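Local atomic coordinates of uncharacterized protein with cystatin-like fold (Methylibium petroleiphilum PM1, PDB entry 3G16), a protein that is of unknown function but has the cystatin-like (NTF2-type) fold of the SnoaL-like family, whose cone-shaped interior suggests that it may bind a small molecule. Residues R63-V66 and G70-W73; T18-C23 and G104-E109; E119-Y124 and R145-T150; E13-T18 and I32-P37; G50-A55 and A59-T64. All coordinates share one frame; numbering follows the deposited sequence. Where two conformers were deposited one is given.

Interaction 1 of 5, residues R63-V66 and G70-W73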
# COMPACT_ATOMS: atom_id res chain seq x y z
N ARG A 63 0.20 2.02 21.64
CA ARG A 63 0.64 1.57 22.93
C ARG A 63 -0.37 0.55 23.49
O ARG A 63 0.02 -0.50 24.01
CB ARG A 63 0.76 2.73 23.89
CG ARG A 63 1.11 2.26 25.30
CD ARG A 63 0.87 3.32 26.24
NE ARG A 63 0.99 2.88 27.61
CZ ARG A 63 0.43 3.56 28.58
NH1 ARG A 63 -0.31 4.64 28.29
NH2 ARG A 63 0.58 3.14 29.83
N THR A 64 -1.66 0.81 23.33
CA THR A 64 -2.71 -0.09 23.76
C THR A 64 -2.59 -1.45 23.06
O THR A 64 -2.76 -2.51 23.66
CB THR A 64 -4.08 0.56 23.43
OG1 THR A 64 -4.19 1.81 24.13
CG2 THR A 64 -5.23 -0.36 23.80
N ALA A 65 -2.30 -1.39 21.77
CA ALA A 65 -2.17 -2.61 20.98
C ALA A 65 -1.03 -3.46 21.49
O ALA A 65 -1.15 -4.70 21.59
CB ALA A 65 -1.96 -2.30 19.49
N VAL A 66 0.11 -2.85 21.76
CA VAL A 66 1.22 -3.64 22.31
C VAL A 66 0.83 -4.31 23.63
O VAL A 66 1.09 -5.49 23.87
CB VAL A 66 2.47 -2.77 22.47
CG1 VAL A 66 3.60 -3.46 23.33
CG2 VAL A 66 2.97 -2.35 21.09
N GLY A 70 0.05 -7.75 22.24
CA GLY A 70 1.45 -8.10 22.05
C GLY A 70 1.94 -7.70 20.66
O GLY A 70 2.91 -8.29 20.14
N SER A 71 1.30 -6.72 20.03
CA SER A 71 1.63 -6.28 18.69
C SER A 71 3.13 -6.05 18.53
O SER A 71 3.78 -5.50 19.38
CB SER A 71 0.93 -5.00 18.39
OG SER A 71 -0.48 -5.20 18.40
N TYR A 72 3.64 -6.54 17.41
CA TYR A 72 5.04 -6.30 17.03
C TYR A 72 5.02 -6.12 15.54
O TYR A 72 4.48 -6.94 14.80
CB TYR A 72 5.91 -7.48 17.40
CG TYR A 72 7.40 -7.16 17.37
CD1 TYR A 72 8.10 -7.15 16.16
CD2 TYR A 72 8.08 -6.82 18.51
CE1 TYR A 72 9.45 -6.82 16.13
CE2 TYR A 72 9.47 -6.53 18.50
CZ TYR A 72 10.12 -6.52 17.29
OH TYR A 72 11.49 -6.21 17.22
N TRP A 73 5.60 -5.03 15.07
CA TRP A 73 5.61 -4.68 13.67
C TRP A 73 7.00 -4.82 13.05
O TRP A 73 8.00 -4.47 13.67
CB TRP A 73 5.18 -3.22 13.52
CG TRP A 73 3.77 -2.96 13.80
CD1 TRP A 73 2.77 -2.95 12.87
CD2 TRP A 73 3.17 -2.55 15.04
NE1 TRP A 73 1.58 -2.64 13.46
CE2 TRP A 73 1.79 -2.36 14.79
CE3 TRP A 73 3.64 -2.36 16.33
CZ2 TRP A 73 0.91 -1.93 15.79
CZ3 TRP A 73 2.76 -1.94 17.31
CH2 TRP A 73 1.41 -1.73 17.03

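Interaction 2 of 5, residues T18-C23 and G104-E109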
# COMPACT_ATOMS: atom_id res chain seq x y z
N THR A 18 12.35 5.30 13.44
CA THR A 18 12.13 5.73 14.80
C THR A 18 10.66 5.45 15.21
O THR A 18 10.35 5.04 16.30
CB THR A 18 12.45 7.21 15.00
OG1 THR A 18 13.83 7.42 14.68
CG2 THR A 18 12.19 7.65 16.45
N TYR A 19 9.74 5.73 14.29
CA TYR A 19 8.32 5.53 14.50
C TYR A 19 8.04 4.05 14.82
O TYR A 19 7.39 3.74 15.79
CB TYR A 19 7.51 6.03 13.28
CG TYR A 19 6.09 5.56 13.21
CD1 TYR A 19 5.19 5.76 14.27
CD2 TYR A 19 5.62 5.01 12.07
CE1 TYR A 19 3.88 5.33 14.17
CE2 TYR A 19 4.30 4.57 11.96
CZ TYR A 19 3.44 4.73 13.03
OH TYR A 19 2.12 4.31 12.87
N TYR A 20 8.50 3.17 13.94
CA TYR A 20 8.30 1.72 14.14
C TYR A 20 8.96 1.24 15.42
O TYR A 20 8.41 0.42 16.12
CB TYR A 20 8.72 0.92 12.90
CG TYR A 20 7.64 0.80 11.84
CD1 TYR A 20 7.25 1.88 11.12
CD2 TYR A 20 7.03 -0.41 11.60
CE1 TYR A 20 6.21 1.81 10.17
CE2 TYR A 20 6.04 -0.55 10.62
CZ TYR A 20 5.62 0.59 9.93
OH TYR A 20 4.60 0.43 8.97
N ASP A 21 10.14 1.76 15.74
CA ASP A 21 10.79 1.43 17.02
C ASP A 21 9.86 1.81 18.16
O ASP A 21 9.63 1.08 19.09
CB ASP A 21 12.11 2.16 17.19
CG ASP A 21 13.23 1.59 16.33
OD1 ASP A 21 13.04 0.62 15.62
OD2 ASP A 21 14.35 2.23 16.39
N GLY A 22 9.36 3.03 18.10
CA GLY A 22 8.46 3.52 19.12
C GLY A 22 7.20 2.69 19.25
O GLY A 22 6.69 2.47 20.35
N CYS A 23 6.67 2.26 18.11
CA CYS A 23 5.52 1.35 18.14
C CYS A 23 5.86 0.08 18.92
O CYS A 23 5.17 -0.29 19.85
CB CYS A 23 5.11 0.93 16.71
SG CYS A 23 4.35 2.27 15.73
N GLY A 104 0.38 -5.85 5.33
CA GLY A 104 -0.19 -4.75 4.56
C GLY A 104 0.83 -3.81 4.01
O GLY A 104 2.04 -4.07 4.08
N ALA A 105 0.36 -2.68 3.51
CA ALA A 105 1.25 -1.64 3.01
C ALA A 105 0.61 -0.31 3.31
O ALA A 105 -0.61 -0.23 3.49
CB ALA A 105 1.52 -1.81 1.52
N GLU A 106 1.44 0.71 3.43
CA GLU A 106 0.90 2.04 3.71
C GLU A 106 1.66 3.12 3.00
O GLU A 106 2.85 3.00 2.75
CB GLU A 106 0.84 2.31 5.19
CG GLU A 106 2.21 2.36 5.90
CD GLU A 106 2.07 2.21 7.43
OE1 GLU A 106 1.04 1.76 7.90
OE2 GLU A 106 3.07 2.52 8.12
N CYS A 107 0.92 4.18 2.64
CA CYS A 107 1.51 5.39 2.07
C CYS A 107 1.74 6.37 3.18
O CYS A 107 0.87 6.54 4.06
CB CYS A 107 0.57 6.00 1.07
SG CYS A 107 0.33 4.93 -0.41
N VAL A 108 2.91 7.02 3.17
CA VAL A 108 3.30 7.97 4.20
C VAL A 108 3.62 9.28 3.56
O VAL A 108 4.48 9.34 2.65
CB VAL A 108 4.54 7.43 4.96
CG1 VAL A 108 5.00 8.39 6.04
CG2 VAL A 108 4.27 6.06 5.56
N GLU A 109 2.95 10.36 3.98
CA GLU A 109 3.29 11.69 3.53
C GLU A 109 4.07 12.42 4.59
O GLU A 109 3.71 12.40 5.75
CB GLU A 109 2.04 12.53 3.24
CG GLU A 109 1.13 11.97 2.17
CD GLU A 109 0.02 12.91 1.78
OE1 GLU A 109 -0.17 13.95 2.43
OE2 GLU A 109 -0.70 12.52 0.82
O HOH W 1 1.57 2.85 10.69

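Interaction 3 of 5, residues E119-Y124 and R145-T150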
# COMPACT_ATOMS: atom_id res chain seq x y z
N GLU A 119 0.75 12.23 7.49
CA GLU A 119 -0.38 11.34 7.19
C GLU A 119 0.12 9.96 6.85
O GLU A 119 1.15 9.82 6.19
CB GLU A 119 -1.14 11.89 5.99
CG GLU A 119 -2.41 11.14 5.64
CD GLU A 119 -3.21 11.84 4.57
OE1 GLU A 119 -3.77 12.93 4.86
OE2 GLU A 119 -3.24 11.35 3.43
N ILE A 120 -0.66 8.95 7.26
CA ILE A 120 -0.40 7.55 6.89
C ILE A 120 -1.73 6.96 6.41
O ILE A 120 -2.77 7.20 7.06
CB ILE A 120 0.20 6.70 8.03
CG1 ILE A 120 1.48 7.34 8.56
CG2 ILE A 120 0.40 5.25 7.56
CD1 ILE A 120 2.10 6.60 9.74
N ARG A 121 -1.72 6.27 5.28
CA ARG A 121 -2.91 5.60 4.72
C ARG A 121 -2.55 4.13 4.60
O ARG A 121 -1.70 3.80 3.78
CB ARG A 121 -3.28 6.22 3.39
CG ARG A 121 -3.59 7.71 3.46
CD ARG A 121 -4.18 8.25 2.18
NE ARG A 121 -3.35 8.09 0.99
CZ ARG A 121 -2.33 8.88 0.68
NH1 ARG A 121 -1.95 9.88 1.46
NH2 ARG A 121 -1.67 8.68 -0.45
N ALA A 122 -3.23 3.27 5.37
CA ALA A 122 -2.88 1.84 5.40
C ALA A 122 -3.91 0.95 4.72
O ALA A 122 -5.12 1.19 4.77
CB ALA A 122 -2.70 1.36 6.84
N PHE A 123 -3.37 -0.09 4.08
CA PHE A 123 -4.10 -1.07 3.27
C PHE A 123 -3.66 -2.44 3.73
O PHE A 123 -2.53 -2.60 4.21
CB PHE A 123 -3.78 -0.89 1.80
CG PHE A 123 -4.06 0.52 1.33
CD1 PHE A 123 -5.29 0.89 0.88
CD2 PHE A 123 -3.09 1.50 1.43
CE1 PHE A 123 -5.58 2.21 0.48
CE2 PHE A 123 -3.35 2.82 1.05
CZ PHE A 123 -4.58 3.15 0.57
N TYR A 124 -4.52 -3.44 3.55
CA TYR A 124 -4.28 -4.77 4.09
C TYR A 124 -4.23 -5.87 3.08
O TYR A 124 -4.94 -5.84 2.07
CB TYR A 124 -5.40 -5.15 5.06
CG TYR A 124 -5.57 -4.34 6.32
CD1 TYR A 124 -4.56 -3.50 6.81
CD2 TYR A 124 -6.72 -4.49 7.08
CE1 TYR A 124 -4.73 -2.81 8.05
CE2 TYR A 124 -6.89 -3.82 8.28
CZ TYR A 124 -5.90 -2.98 8.74
OH TYR A 124 -6.04 -2.34 9.94
N ARG A 145 -10.04 15.84 -1.43
CA ARG A 145 -8.65 15.63 -1.74
C ARG A 145 -8.37 15.43 -3.22
O ARG A 145 -7.22 15.18 -3.62
CB ARG A 145 -8.12 14.44 -0.91
CG ARG A 145 -7.98 14.79 0.54
CD ARG A 145 -6.73 15.59 0.83
NE ARG A 145 -5.54 14.75 0.68
CZ ARG A 145 -5.01 14.00 1.66
NH1 ARG A 145 -5.51 14.01 2.87
NH2 ARG A 145 -3.95 13.23 1.39
N GLY A 146 -9.42 15.50 -4.04
CA GLY A 146 -9.20 15.42 -5.47
C GLY A 146 -9.13 14.03 -6.06
O GLY A 146 -8.76 13.85 -7.21
N TYR A 147 -9.48 13.02 -5.25
CA TYR A 147 -9.53 11.66 -5.72
C TYR A 147 -10.85 11.45 -6.48
O TYR A 147 -11.87 12.06 -6.17
CB TYR A 147 -9.52 10.67 -4.54
CG TYR A 147 -8.20 10.44 -3.82
CD1 TYR A 147 -7.47 11.45 -3.25
CD2 TYR A 147 -7.71 9.15 -3.68
CE1 TYR A 147 -6.29 11.22 -2.62
CE2 TYR A 147 -6.54 8.89 -3.02
CZ TYR A 147 -5.82 9.93 -2.48
OH TYR A 147 -4.62 9.72 -1.82
N ARG A 148 -10.88 10.55 -7.45
CA ARG A 148 -12.12 10.25 -8.08
C ARG A 148 -13.02 9.53 -7.09
O ARG A 148 -12.56 8.66 -6.30
CB ARG A 148 -11.92 9.29 -9.29
CG ARG A 148 -11.45 9.89 -10.57
CD ARG A 148 -12.43 10.92 -11.10
NE ARG A 148 -13.75 10.55 -11.69
CZ ARG A 148 -14.12 10.87 -12.94
NH1 ARG A 148 -13.26 11.46 -13.75
NH2 ARG A 148 -15.34 10.60 -13.39
N VAL A 149 -14.31 9.80 -7.17
CA VAL A 149 -15.30 9.21 -6.34
C VAL A 149 -16.20 8.25 -7.10
O VAL A 149 -16.58 7.21 -6.57
CB VAL A 149 -16.11 10.29 -5.59
CG1 VAL A 149 -17.30 9.68 -4.91
CG2 VAL A 149 -15.17 10.98 -4.58
N THR A 150 -16.50 8.57 -8.36
CA THR A 150 -17.32 7.68 -9.20
C THR A 150 -16.50 7.32 -10.45
O THR A 150 -15.60 8.04 -10.86
CB THR A 150 -18.67 8.30 -9.51
OG1 THR A 150 -18.49 9.55 -10.10
CG2 THR A 150 -19.48 8.51 -8.22

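Interaction 4 of 5, residues E13-T18 and I32-P37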
# COMPACT_ATOMS: atom_id res chain seq x y z
N GLU A 13 13.84 8.06 6.08
CA GLU A 13 14.02 6.71 6.60
C GLU A 13 14.20 6.74 8.11
O GLU A 13 13.66 5.89 8.81
CB GLU A 13 15.23 6.03 5.97
CG GLU A 13 15.41 4.64 6.44
CD GLU A 13 16.45 3.87 5.68
OE1 GLU A 13 16.91 4.38 4.63
OE2 GLU A 13 16.79 2.74 6.13
N LYS A 14 14.96 7.70 8.62
CA LYS A 14 15.22 7.81 10.05
C LYS A 14 13.94 8.04 10.83
O LYS A 14 13.73 7.40 11.87
CB LYS A 14 16.27 8.89 10.34
CG LYS A 14 17.66 8.45 9.94
CD LYS A 14 18.68 9.58 9.95
CE LYS A 14 19.95 9.20 9.21
NZ LYS A 14 20.71 10.32 8.82
N VAL A 15 13.08 8.94 10.35
CA VAL A 15 11.82 9.15 11.05
C VAL A 15 10.93 7.90 11.03
O VAL A 15 10.35 7.50 12.05
CB VAL A 15 11.06 10.33 10.41
CG1 VAL A 15 9.65 10.49 10.98
CG2 VAL A 15 11.86 11.63 10.62
N ILE A 16 10.86 7.22 9.88
CA ILE A 16 10.04 6.02 9.78
C ILE A 16 10.54 4.92 10.71
O ILE A 16 9.76 4.29 11.44
CB ILE A 16 10.00 5.56 8.32
CG1 ILE A 16 9.03 6.46 7.54
CG2 ILE A 16 9.59 4.05 8.24
CD1 ILE A 16 9.14 6.32 5.98
N ARG A 17 11.85 4.72 10.75
CA ARG A 17 12.34 3.65 11.59
C ARG A 17 12.17 4.01 13.10
O ARG A 17 11.94 3.13 13.95
CB ARG A 17 13.79 3.33 11.27
CG ARG A 17 13.96 2.73 9.86
CD ARG A 17 15.36 2.08 9.68
NE ARG A 17 15.52 1.55 8.34
CZ ARG A 17 15.06 0.38 7.88
NH1 ARG A 17 14.38 -0.48 8.66
NH2 ARG A 17 15.31 0.06 6.62
N THR A 18 12.35 5.30 13.44
CA THR A 18 12.13 5.73 14.80
C THR A 18 10.66 5.45 15.21
O THR A 18 10.35 5.04 16.30
CB THR A 18 12.45 7.21 15.00
OG1 THR A 18 13.83 7.42 14.68
CG2 THR A 18 12.19 7.65 16.45
N ILE A 32 5.19 10.13 19.08
CA ILE A 32 4.64 11.46 18.86
C ILE A 32 5.64 12.38 18.18
O ILE A 32 5.27 13.21 17.33
CB ILE A 32 4.17 12.05 20.22
CG1 ILE A 32 2.90 11.35 20.68
CG2 ILE A 32 3.92 13.56 20.14
CD1 ILE A 32 2.48 11.63 22.16
N ALA A 33 6.92 12.21 18.52
CA ALA A 33 7.99 13.04 17.96
C ALA A 33 8.24 12.80 16.47
O ALA A 33 8.96 13.57 15.82
CB ALA A 33 9.27 12.83 18.74
N CYS A 34 7.65 11.73 15.93
CA CYS A 34 7.82 11.44 14.52
C CYS A 34 6.78 12.07 13.61
O CYS A 34 6.86 11.92 12.39
CB CYS A 34 7.72 9.93 14.31
SG CYS A 34 9.09 9.03 15.11
N PHE A 35 5.78 12.70 14.23
CA PHE A 35 4.67 13.30 13.51
C PHE A 35 4.46 14.77 13.75
O PHE A 35 4.77 15.26 14.84
CB PHE A 35 3.36 12.67 14.03
CG PHE A 35 3.19 11.21 13.72
CD1 PHE A 35 2.70 10.80 12.49
CD2 PHE A 35 3.51 10.23 14.64
CE1 PHE A 35 2.53 9.46 12.18
CE2 PHE A 35 3.36 8.88 14.34
CZ PHE A 35 2.86 8.50 13.12
N VAL A 36 3.88 15.46 12.80
CA VAL A 36 3.29 16.77 13.11
C VAL A 36 2.12 16.47 14.08
O VAL A 36 1.47 15.42 13.99
CB VAL A 36 2.81 17.56 11.88
CG1 VAL A 36 3.99 17.77 10.90
CG2 VAL A 36 1.69 16.86 11.17
N PRO A 37 1.81 17.38 15.01
CA PRO A 37 0.76 17.09 16.01
C PRO A 37 -0.58 16.69 15.44
O PRO A 37 -1.27 15.83 16.04
CB PRO A 37 0.67 18.39 16.81
CG PRO A 37 1.98 19.08 16.57
CD PRO A 37 2.51 18.66 15.25

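Interaction 5 of 5, residues G50-A55 and A59-T64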
# COMPACT_ATOMS: atom_id res chain seq x y z
N GLY A 50 -12.56 3.97 12.71
CA GLY A 50 -12.28 5.12 11.89
C GLY A 50 -10.81 5.54 12.03
O GLY A 50 -9.98 4.79 12.50
N ALA A 51 -10.55 6.74 11.56
CA ALA A 51 -9.16 7.25 11.52
C ALA A 51 -8.67 7.55 12.92
O ALA A 51 -9.46 7.71 13.89
CB ALA A 51 -9.10 8.56 10.71
N PHE A 52 -7.36 7.63 13.04
CA PHE A 52 -6.69 8.07 14.30
C PHE A 52 -6.31 9.54 14.09
O PHE A 52 -5.45 9.88 13.26
CB PHE A 52 -5.45 7.25 14.63
CG PHE A 52 -5.67 5.79 14.92
CD1 PHE A 52 -6.94 5.25 15.10
CD2 PHE A 52 -4.58 5.00 15.16
CE1 PHE A 52 -7.09 3.93 15.44
CE2 PHE A 52 -4.74 3.67 15.51
CZ PHE A 52 -5.98 3.13 15.66
N ARG A 53 -6.94 10.42 14.83
CA ARG A 53 -6.78 11.86 14.63
C ARG A 53 -5.80 12.48 15.60
O ARG A 53 -6.13 12.68 16.78
CB ARG A 53 -8.11 12.54 14.77
CG ARG A 53 -9.17 12.09 13.79
CD ARG A 53 -10.56 12.55 14.31
NE ARG A 53 -11.66 12.24 13.39
CZ ARG A 53 -12.22 11.05 13.28
NH1 ARG A 53 -11.87 10.01 14.09
NH2 ARG A 53 -13.22 10.97 12.38
N GLY A 54 -4.60 12.76 15.11
CA GLY A 54 -3.58 13.40 15.89
C GLY A 54 -2.49 12.46 16.33
O GLY A 54 -2.70 11.27 16.61
N ALA A 55 -1.26 12.96 16.38
CA ALA A 55 -0.12 12.15 16.77
C ALA A 55 -0.33 11.45 18.11
O ALA A 55 0.08 10.30 18.30
CB ALA A 55 1.12 13.06 16.83
N ALA A 59 -0.26 7.37 18.81
CA ALA A 59 0.67 6.80 19.76
C ALA A 59 -0.05 6.03 20.87
O ALA A 59 0.35 4.93 21.25
CB ALA A 59 1.57 7.93 20.35
N HIS A 60 -1.13 6.61 21.40
CA HIS A 60 -1.86 5.97 22.48
C HIS A 60 -2.45 4.64 22.02
O HIS A 60 -2.42 3.64 22.76
CB HIS A 60 -2.97 6.91 22.99
CG HIS A 60 -3.68 6.37 24.19
ND1 HIS A 60 -2.97 6.01 25.32
CD2 HIS A 60 -4.99 6.21 24.49
CE1 HIS A 60 -3.82 5.63 26.26
NE2 HIS A 60 -5.04 5.71 25.78
N ARG A 61 -3.01 4.63 20.81
CA ARG A 61 -3.68 3.44 20.33
C ARG A 61 -2.69 2.33 20.02
O ARG A 61 -2.94 1.17 20.34
CB ARG A 61 -4.62 3.82 19.17
CG ARG A 61 -5.82 4.68 19.72
CD ARG A 61 -6.62 5.38 18.70
NE ARG A 61 -7.39 6.45 19.32
CZ ARG A 61 -8.21 7.26 18.65
NH1 ARG A 61 -8.53 7.03 17.38
NH2 ARG A 61 -8.80 8.27 19.28
N TRP A 62 -1.51 2.67 19.49
CA TRP A 62 -0.51 1.62 19.29
C TRP A 62 0.04 1.15 20.64
O TRP A 62 0.30 -0.03 20.79
CB TRP A 62 0.61 2.04 18.37
CG TRP A 62 0.25 2.32 16.97
CD1 TRP A 62 0.82 3.25 16.17
CD2 TRP A 62 -0.75 1.67 16.14
NE1 TRP A 62 0.28 3.24 14.92
CE2 TRP A 62 -0.69 2.27 14.87
CE3 TRP A 62 -1.69 0.63 16.33
CZ2 TRP A 62 -1.50 1.89 13.81
CZ3 TRP A 62 -2.50 0.24 15.24
CH2 TRP A 62 -2.40 0.90 14.02
N ARG A 63 0.20 2.02 21.64
CA ARG A 63 0.64 1.57 22.93
C ARG A 63 -0.37 0.55 23.49
O ARG A 63 0.02 -0.50 24.01
CB ARG A 63 0.76 2.73 23.89
CG ARG A 63 1.11 2.26 25.30
CD ARG A 63 0.87 3.32 26.24
NE ARG A 63 0.99 2.88 27.61
CZ ARG A 63 0.43 3.56 28.58
NH1 ARG A 63 -0.31 4.64 28.29
NH2 ARG A 63 0.58 3.14 29.83
N THR A 64 -1.66 0.81 23.33
CA THR A 64 -2.71 -0.09 23.76
C THR A 64 -2.59 -1.45 23.06
O THR A 64 -2.76 -2.51 23.66
CB THR A 64 -4.08 0.56 23.43
OG1 THR A 64 -4.19 1.81 24.13
CG2 THR A 64 -5.23 -0.36 23.80
O HOH W 2 -9.76 9.92 16.65

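Interaction 1 of 5, residues R63-V66 and G70-W73
Val66 and Trp73 make the main apolar touch: the methyl CG2 of Val66 lies 3.8 Å from Trp73 CZ3, near the plane of the indole and therefore at its edge. That methyl stands anti to the carbonyl carbon of Val66, and CG1 is anti to the backbone N (chi1 168°), which leaves CG2 as the branch directed at the ring and at Ser71 O. Ala65 adds its CB at 4.2 Å from Trp73 CH2, approaching obliquely. The indole also meets Trp62 edge-to-face, and its NE1 is hydrogen-bonded to an unidentified ligand; the ring borders that ligand while Val66 meets its edge.

These side chains meet where helix 55-69 ends and the outermost strand 71-81 of the NTF2-like sheet begins. Gly70, the first residue to leave helical angles, has a positive phi of 70° and turns the chain back beside the helix.

Polar contacts cluster at this turn. Gly70 N gives a weak hydrogen bond to Val66 O (3.0 Å, with an N-H...O angle of only 130°), and Gly70 CA lies 3.2 Å from the same oxygen in a CA-H...O contact. Ser71 OG is 3.3 Å from Ala65 O, a weak and unsettled bond; its stronger partner is His93 NE2. Arg153 of the second subunit hydrogen-bonds to Ser71 O and packs on Val66.

Interaction 2 of 5, residues T18-C23 and G104-E109
In the NTF2-like fold a long N-terminal helix lies across the concave face of a curved sheet, and this buried contact spans the interior between them: Tyr20 of helix 9-24 meets Glu106 of strand 100-111. The two side chains come from opposite directions, and Tyr20 OH donates a hydrogen bond to Glu106 OE2 at 2.7 Å. The carboxylate oxygen lies near the plane of the phenol ring, at its edge, whereas the hydroxyl reaches OE2 from 62° out of the carboxylate plane. Glu106 CG sits between the backbone N and the carbonyl carbon (chi1 64°), and beyond it the chain runs extended to bring the carboxylate to the Tyr20 hydroxyl.

A water lies 3.0 Å from Glu106 OE2 and 2.7 Å from Tyr19 OH, in the plane of the Tyr19 ring; how it shares its protons is not settled. Tyr19 OH is also bonded to Trp62 NE1. Replacing Tyr20 by a phenylalanine would probably leave Glu106 OE2 without its direct donor from the helix. An unidentified ligand, probably from the crystallisation liquor and weakly bonded to Glu106 OE1, lies beside both residues. This is consistent with a pocket whose wall the tyrosines and the carboxylate supply with hydrogen-bonding groups.

Interaction 3 of 5, residues E119-Y124 and R145-T150
Arg145 grips the carboxylate of Glu119 end-on, with NH1 2.9 Å from Glu119 OE1 and NH2 2.9 Å from Glu119 OE2. Both bonds are fairly straight, and the two oxygens are met on their syn sides, although the carboxylate and guanidinium planes are turned 35° apart. Glu119 reaches out with CG anti to its backbone N (chi1 -175°) and its chain extended beyond CG. Arg145, by contrast, is bent at both chi2 and chi3, and these bends bring its guanidinium end-on to the Glu119 carboxylate.

Arg121 comes to the same carboxylate along the strand. Its chain bends at chi3 (-59°), and NH1 donates to Glu119 OE2 at 2.8 Å on the anti side, leaving the syn side to Arg145. The two guanidinium groups stand almost perpendicular, with Arg121 NH1 3.9 Å from Arg145 NH2. Tyr147 OH lies over one face of the Arg121 guanidinium, 3.4 Å from Arg121 NH2, at an angle too poor for a hydrogen bond; the hydroxyl is instead bonded to Glu90 of the second subunit.

The contact fastens the irregular C-terminal tail, 145-150, to strand 116-124 of the sheet. Arg121 also forms salt bridges with Glu109 of the same chain and, across the dimer interface, with Glu90 of the second subunit. Two arginines sharing Glu119 OE2 probably favour its ionised form, while the surrounding carboxylates are likely to offset the closeness of the two positive charges.

Interaction 4 of 5, residues E13-T18 and I32-P37
Val15 and Cys34 bring the long N-terminal helix 9-24 of the cystatin-like fold against the type I turn Ile32-Phe35, which leads from helix 28-32 into strand 35-36. Their CA atoms, 5.8 Å apart, are the nearest CA pair between the segments.

The tight part is small and centred on Cys34, the buried residue of the three that touch. Val15 CG1 is the branch that meets it: with CG1 anti to the backbone N (chi1 173°), this methyl comes 3.4 Å from Cys34 O and 3.9 Å from Cys34 CB. The sulfur, anti to the carbonyl carbon of its own residue (chi1 -65°), points to the helix and lies against one turn of it, 3.6 Å from Val15 O and beside the methyl of Thr18. All of this is van der Waals packing. Behind it Val15 also touches Ile117 and Phe110 of the sheet, while Cys34 and Ile117 share backbone hydrogen bonding, so the turn is held between helix and sheet.

On the outer side of the helix, where Lys14 and Arg17 are exposed, polar groups pair within the helix itself. In one of its two modelled conformers Arg17 grips Glu13 side-on, one turn back: its NE meets Glu13 OE2 at 2.8 Å, in the guanidinium plane, and NH2 is bonded to the same oxygen. Thr18 stands at the margin between the two regions. Its OG1 donates to Lys14 O at 2.8 Å, reaching that carbonyl from the opposite face to Thr18 N, and its methyl CG2 rests 3.6 Å from Cys34 SG.

Interaction 5 of 5, residues G50-A55 and A59-T64
Phe52 packs against both Arg61 and Trp62 where short edge strand 52-53 of the NTF2-like sheet runs, through the N-cap Gly54, into helix 55-69. Its ring is met in two different ways. Arg61 lays its extended chain across one face: CD stands 3.6 Å from the ring centroid, nearly on the normal, a CH-pi contact made by the aliphatic part of the side chain. The guanidinium is turned 84° from the ring plane, and its edge brings NH1 to 3.3 Å from Phe52 CD1. Toward Trp62 the phenyl ring presents its edge instead: the pair is edge-to-face, with CE2 over the tryptophan face, offset toward the rim, and the centroid of the phenyl ring 5.3 Å from that of the six-membered ring, planes at 63°. With an alanine at Phe52, the Arg61 chain is likely to lose the ring it lies across, leaving a gap between strand and helix and one face of Trp62 without its aromatic partner.

The backbone closes the turn with a straight helical bond, Ala59 N to Ala55 O, at 3.0 Å and an N-H...O angle of 165°. At the outer end a water lies 3.2 Å from Arg61 NH1, accepting its hydrogen bond.

How the interactions relate
Interactions 1, 2 and 5 are buried, whereas 3 and 4 are only partly so. Interactions 1 and 5 use successive parts of helix 55-69 and meet where Trp73 packs on Trp62; interactions 2 and 4 share helix 9-24 through Thr18. A probable hydrogen bond from Trp62 to Tyr19 joins 5 to 2, and one between Pro37 O and Ala55 N joins 4 to 5. Strands 100-111 and 116-124 pair directly, linking 2 with 3. Chemistry follows place: aromatic and aliphatic packing in 5 and 1, a buried tyrosine-carboxylate bond in 2, small apolar contacts in 4, and salt bridges in 3, where the tail meets the sheet near the second subunit.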